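Local structure of ankyrin repeat and SAM domain-containing protein 4B (Mus musculus, 5F3X) at residues Val7-Pro11 / Leu12-Leu16; Ile33-Glu36 / Ala37-Cys41. The protein carries a SAM domain and a PDZ-binding motif and probably serves as a scaffold that brings partner proteins together. All coordinates share one frame; numbering follows the deposited sequence.

Contact 1: residues Val7-Pro11 / Leu12-Leu16; sequences VDATP and LEVFL
The methyl group of Ala-9 rests on the Glu-13 side chain, with CB 3.6 Å from Glu-13 CD, and also meets Val-14 CG2 at 4.0 Å. Just before it, Asp-8 turns OD1 outward to a salt bridge with a basic side chain of the other protein chain. Glu-13 reaches Ala-9 by holding CG anti to its own N (chi1 177°) and running on extended toward the loop. Ala-9 and Val-14 stand just before the N-cap and four residues after it, so their apolar meeting forms a small hydrophobic staple. Thr-10 is the N-cap. Its hydroxyl sits between N and the carbonyl carbon (chi1 74°), where OG1 accepts from Glu-13 N at 3.2 Å, while its carbonyl O takes Val-14 N almost head-on. Pro-11 suits the first turn because it has no N-H needing a partner; its O receives Phe-15 N at 2.9 Å, and the other protein packs on its ring. With an alanine in place of Glu-13, the Ala-9 methyl would probably keep Val-14 but lose the chain beside it, and the helix start a nearby negative charge. Capping thus satisfies the first-turn amide of Glu-13, whose carboxylate probably interacts favourably with the helix dipole.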
loop_
_atom_site.group_PDB
_atom_site.type_symbol
_atom_site.label_atom_id
_atom_site.label_comp_id
_atom_site.label_asym_id
_atom_site.label_seq_id
_atom_site.Cartn_x
_atom_site.Cartn_y
_atom_site.Cartn_z
ATOM N N VAL B 7 -18.491 -7.617 -5.007
ATOM C CA VAL B 7 -17.260 -7.848 -5.765
ATOM C C VAL B 7 -16.695 -6.529 -6.296
ATOM O O VAL B 7 -17.428 -5.553 -6.497
ATOM C CB VAL B 7 -17.477 -8.848 -6.929
ATOM C CG1 VAL B 7 -18.137 -10.116 -6.419
ATOM C CG2 VAL B 7 -18.289 -8.210 -8.051
ATOM N N ASP B 8 -15.383 -6.533 -6.537
ATOM C CA ASP B 8 -14.647 -5.324 -6.873
ATOM C C ASP B 8 -14.968 -4.836 -8.289
ATOM O O ASP B 8 -15.450 -5.577 -9.154
ATOM C CB ASP B 8 -13.142 -5.569 -6.752
ATOM C CG ASP B 8 -12.672 -5.701 -5.312
ATOM O OD1 ASP B 8 -13.240 -5.029 -4.422
ATOM O OD2 ASP B 8 -11.718 -6.480 -5.081
ATOM N N ALA B 9 -14.693 -3.558 -8.512
ATOM C CA ALA B 9 -14.692 -3.027 -9.862
ATOM C C ALA B 9 -13.501 -3.582 -10.632
ATOM O O ALA B 9 -12.422 -3.790 -10.072
ATOM C CB ALA B 9 -14.642 -1.502 -9.828
ATOM N N THR B 10 -13.714 -3.841 -11.920
ATOM C CA THR B 10 -12.637 -4.215 -12.817
ATOM C C THR B 10 -11.596 -3.092 -12.881
ATOM O O THR B 10 -11.900 -1.920 -12.616
ATOM C CB THR B 10 -13.204 -4.501 -14.213
ATOM O OG1 THR B 10 -13.555 -3.263 -14.867
ATOM C CG2 THR B 10 -14.431 -5.421 -14.119
ATOM N N PRO B 11 -10.354 -3.426 -13.228
ATOM C CA PRO B 11 -9.336 -2.366 -13.378
ATOM C C PRO B 11 -9.733 -1.277 -14.373
ATOM O O PRO B 11 -9.408 -0.093 -14.172
ATOM C CB PRO B 11 -8.092 -3.144 -13.842
ATOM C CG PRO B 11 -8.334 -4.558 -13.423
ATOM C CD PRO B 11 -9.827 -4.761 -13.549
ATOM N N LEU B 12 -10.439 -1.656 -15.445
ATOM C CA LEU B 12 -10.989 -0.669 -16.367
ATOM C C LEU B 12 -11.909 0.313 -15.650
ATOM O O LEU B 12 -11.835 1.527 -15.874
ATOM C CB LEU B 12 -11.751 -1.361 -17.499
ATOM C CG LEU B 12 -12.604 -0.392 -18.340
ATOM C CD1 LEU B 12 -11.713 0.556 -19.116
ATOM C CD2 LEU B 12 -13.510 -1.106 -19.288
ATOM N N GLU B 13 -12.807 -0.191 -14.797
ATOM C CA GLU B 13 -13.756 0.712 -14.154
ATOM C C GLU B 13 -13.041 1.730 -13.280
ATOM O O GLU B 13 -13.280 2.941 -13.403
ATOM C CB GLU B 13 -14.782 -0.062 -13.336
ATOM C CG GLU B 13 -15.740 0.880 -12.581
ATOM C CD GLU B 13 -16.981 0.187 -12.036
ATOM O OE1 GLU B 13 -17.054 -1.073 -12.062
ATOM O OE2 GLU B 13 -17.891 0.921 -11.596
ATOM N N VAL B 14 -12.172 1.258 -12.375
ATOM C CA VAL B 14 -11.430 2.184 -11.517
ATOM C C VAL B 14 -10.680 3.182 -12.373
ATOM O O VAL B 14 -10.672 4.390 -12.090
ATOM C CB VAL B 14 -10.455 1.432 -10.584
ATOM C CG1 VAL B 14 -9.778 2.425 -9.644
ATOM C CG2 VAL B 14 -11.150 0.354 -9.802
ATOM N N PHE B 15 -10.037 2.685 -13.441
ATOM C CA PHE B 15 -9.323 3.544 -14.372
ATOM C C PHE B 15 -10.208 4.688 -14.865
ATOM O O PHE B 15 -9.926 5.859 -14.590
ATOM C CB PHE B 15 -8.788 2.706 -15.530
ATOM C CG PHE B 15 -7.976 3.496 -16.510
ATOM C CD1 PHE B 15 -6.705 3.947 -16.169
ATOM C CD2 PHE B 15 -8.487 3.818 -17.755
ATOM C CE1 PHE B 15 -5.968 4.689 -17.057
ATOM C CE2 PHE B 15 -7.746 4.560 -18.648
ATOM C CZ PHE B 15 -6.490 5.000 -18.300
ATOM N N LEU B 16 -11.300 4.367 -15.581
ATOM C CA LEU B 16 -12.203 5.421 -16.059
ATOM C C LEU B 16 -12.688 6.304 -14.918
ATOM O O LEU B 16 -12.751 7.531 -15.054
ATOM C CB LEU B 16 -13.391 4.819 -16.802
ATOM C CG LEU B 16 -13.027 3.942 -18.007
ATOM C CD1 LEU B 16 -14.279 3.270 -18.567
ATOM C CD2 LEU B 16 -12.286 4.756 -19.095
#

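Contact 2: residues Ile33-Glu36 / Ala37-Cys41; sequences IDLE and ALLLC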
loop_
_atom_site.group_PDB
_atom_site.type_symbol
_atom_site.label_atom_id
_atom_site.label_comp_id
_atom_site.label_asym_id
_atom_site.label_seq_id
_atom_site.Cartn_x
_atom_site.Cartn_y
_atom_site.Cartn_z
ATOM N N ILE B 33 -14.279 -4.210 -24.405
ATOM C CA ILE B 33 -12.994 -3.550 -24.221
ATOM C C ILE B 33 -12.648 -3.626 -22.741
ATOM O O ILE B 33 -13.148 -2.836 -21.935
ATOM C CB ILE B 33 -13.062 -2.097 -24.689
ATOM C CG1 ILE B 33 -13.542 -2.049 -26.141
ATOM C CG2 ILE B 33 -11.718 -1.403 -24.490
ATOM C CD1 ILE B 33 -13.673 -0.643 -26.689
ATOM N N ASP B 34 -11.738 -4.520 -22.377
ATOM C CA ASP B 34 -11.208 -4.462 -21.024
ATOM C C ASP B 34 -10.079 -3.432 -21.004
ATOM O O ASP B 34 -9.791 -2.784 -22.016
ATOM C CB ASP B 34 -10.772 -5.848 -20.551
ATOM C CG ASP B 34 -9.953 -6.610 -21.593
ATOM O OD1 ASP B 34 -9.493 -5.983 -22.575
ATOM O OD2 ASP B 34 -9.751 -7.842 -21.415
ATOM N N LEU B 35 -9.443 -3.232 -19.845
ATOM C CA LEU B 35 -8.340 -2.277 -19.825
ATOM C C LEU B 35 -7.196 -2.770 -20.698
ATOM O O LEU B 35 -6.469 -1.963 -21.288
ATOM C CB LEU B 35 -7.887 -2.009 -18.393
ATOM C CG LEU B 35 -6.616 -1.214 -18.084
ATOM C CD1 LEU B 35 -6.606 -0.642 -16.663
ATOM C CD2 LEU B 35 -5.393 -2.122 -18.256
ATOM N N GLU B 36 -7.026 -4.089 -20.796
ATOM C CA GLU B 36 -6.043 -4.647 -21.711
ATOM C C GLU B 36 -6.262 -4.124 -23.120
ATOM O O GLU B 36 -5.340 -3.607 -23.751
ATOM C CB GLU B 36 -6.127 -6.170 -21.690
ATOM C CG GLU B 36 -5.487 -6.862 -22.872
ATOM C CD GLU B 36 -5.122 -8.317 -22.588
ATOM O OE1 GLU B 36 -4.717 -9.038 -23.540
ATOM O OE2 GLU B 36 -5.234 -8.747 -21.408
ATOM N N ALA B 37 -7.490 -4.263 -23.627
ATOM C CA ALA B 37 -7.792 -3.853 -24.983
ATOM C C ALA B 37 -7.745 -2.340 -25.125
ATOM O O ALA B 37 -7.343 -1.829 -26.183
ATOM C CB ALA B 37 -9.162 -4.383 -25.400
ATOM N N LEU B 38 -8.138 -1.614 -24.075
ATOM C CA LEU B 38 -8.151 -0.158 -24.143
ATOM C C LEU B 38 -6.768 0.387 -24.488
ATOM O O LEU B 38 -6.637 1.263 -25.356
ATOM C CB LEU B 38 -8.655 0.419 -22.823
ATOM C CG LEU B 38 -8.773 1.937 -22.832
ATOM C CD1 LEU B 38 -9.634 2.357 -24.035
ATOM C CD2 LEU B 38 -9.315 2.464 -21.492
ATOM N N LEU B 39 -5.717 -0.144 -23.845
ATOM C CA LEU B 39 -4.366 0.342 -24.111
ATOM C C LEU B 39 -3.888 -0.004 -25.518
ATOM O O LEU B 39 -2.931 0.608 -25.996
ATOM C CB LEU B 39 -3.370 -0.199 -23.075
ATOM C CG LEU B 39 -3.717 -0.051 -21.579
ATOM C CD1 LEU B 39 -2.512 -0.298 -20.703
ATOM C CD2 LEU B 39 -4.331 1.297 -21.264
ATOM N N LEU B 40 -4.536 -0.953 -26.196
ATOM C CA LEU B 40 -4.270 -1.273 -27.601
ATOM C C LEU B 40 -5.005 -0.353 -28.584
ATOM O O LEU B 40 -4.959 -0.593 -29.801
ATOM C CB LEU B 40 -4.678 -2.722 -27.897
ATOM C CG LEU B 40 -3.952 -3.910 -27.269
ATOM C CD1 LEU B 40 -4.491 -5.223 -27.871
ATOM C CD2 LEU B 40 -2.462 -3.801 -27.484
ATOM N N CYS B 41 -5.732 0.648 -28.084
ATOM C CA CYS B 41 -6.581 1.495 -28.912
ATOM C C CYS B 41 -5.861 2.762 -29.357
ATOM O O CYS B 41 -5.113 3.393 -28.589
ATOM C CB CYS B 41 -7.866 1.865 -28.172
ATOM S SG CYS B 41 -9.050 0.520 -28.150
#
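Ile-33 lays its CG2 methyl against the opening turn of helix 35-39, 3.9 Å from Leu-38 CB and 4.0 Å from Ala-37 CB. The branch reaches this place because CG2 lies anti to the backbone N, which sends CG1 and CD1 off the other way. Ile-33 precedes the N-cap and Leu-38 follows it by four, the spacing of a hydrophobic staple; beta-branched isoleucine suits the extended lead-in, and the small Ala-37 lets the chain fold back closely. Beside the staple lies the cap itself. Asp-34 OD1 accepts from Ala-37 N at 2.8 Å, on its anti side and 31° out of the carboxylate plane, a position the short aspartate reaches with chi1 at 46°. The same residue's carbonyl O receives Leu-38 N at 2.9 Å, so Asp-34 grips two successive amides of the opening turn.

The other side is looser. Leu-35 and Leu-39, one turn apart, cross obliquely, and CD2 of Leu-35 comes only to 4.2 Å from CD1 of Leu-39, although a backbone bond from Leu-39 N to Leu-35 O ties their turn. Glu-36 stretches its chain away at the surface, as befits a charged residue, and the side chain of the exposed Leu-40 reaches the first segment through CG, 3.8 Å from Glu-36 O. Leu-40 N and Cys-41 N bond to the carbonyls three residues back, Ala-37 O and Leu-38 O, a tighter spacing than the four-residue bonds before them.

Within the SAM helical bundle, the buried Leu-38 is enclosed by Leu-12 and Phe-15 of helix 11-18, Phe-28 of helix 25-30 and Ile-63 of helix 53-71. Leu-35 and Leu-39 extend this packing to Arg-66 and Lys-67 on the long helix 53-71, while Ile-33 reaches Phe-28.

Contacts 1 and 2 each open a helix of the same SAM domain, with a hydroxyl cap in the first and a carboxylate cap in the second, and their centres lie about 13 Å apart. The two helix starts touch directly. Leu-12 CB packs 3.8 Å from Leu-35 N, and Pro-11 O lies equally far from Leu-35 CD1. Farther along, Phe-15 CE2 meets Leu-38 CD2 at 3.9 Å, so the two helices share part of the apolar core. Their outer sides differ: residues 7-16 bear on the second protein of the assembly, whereas no other chain of the assembly touches residues 33-41.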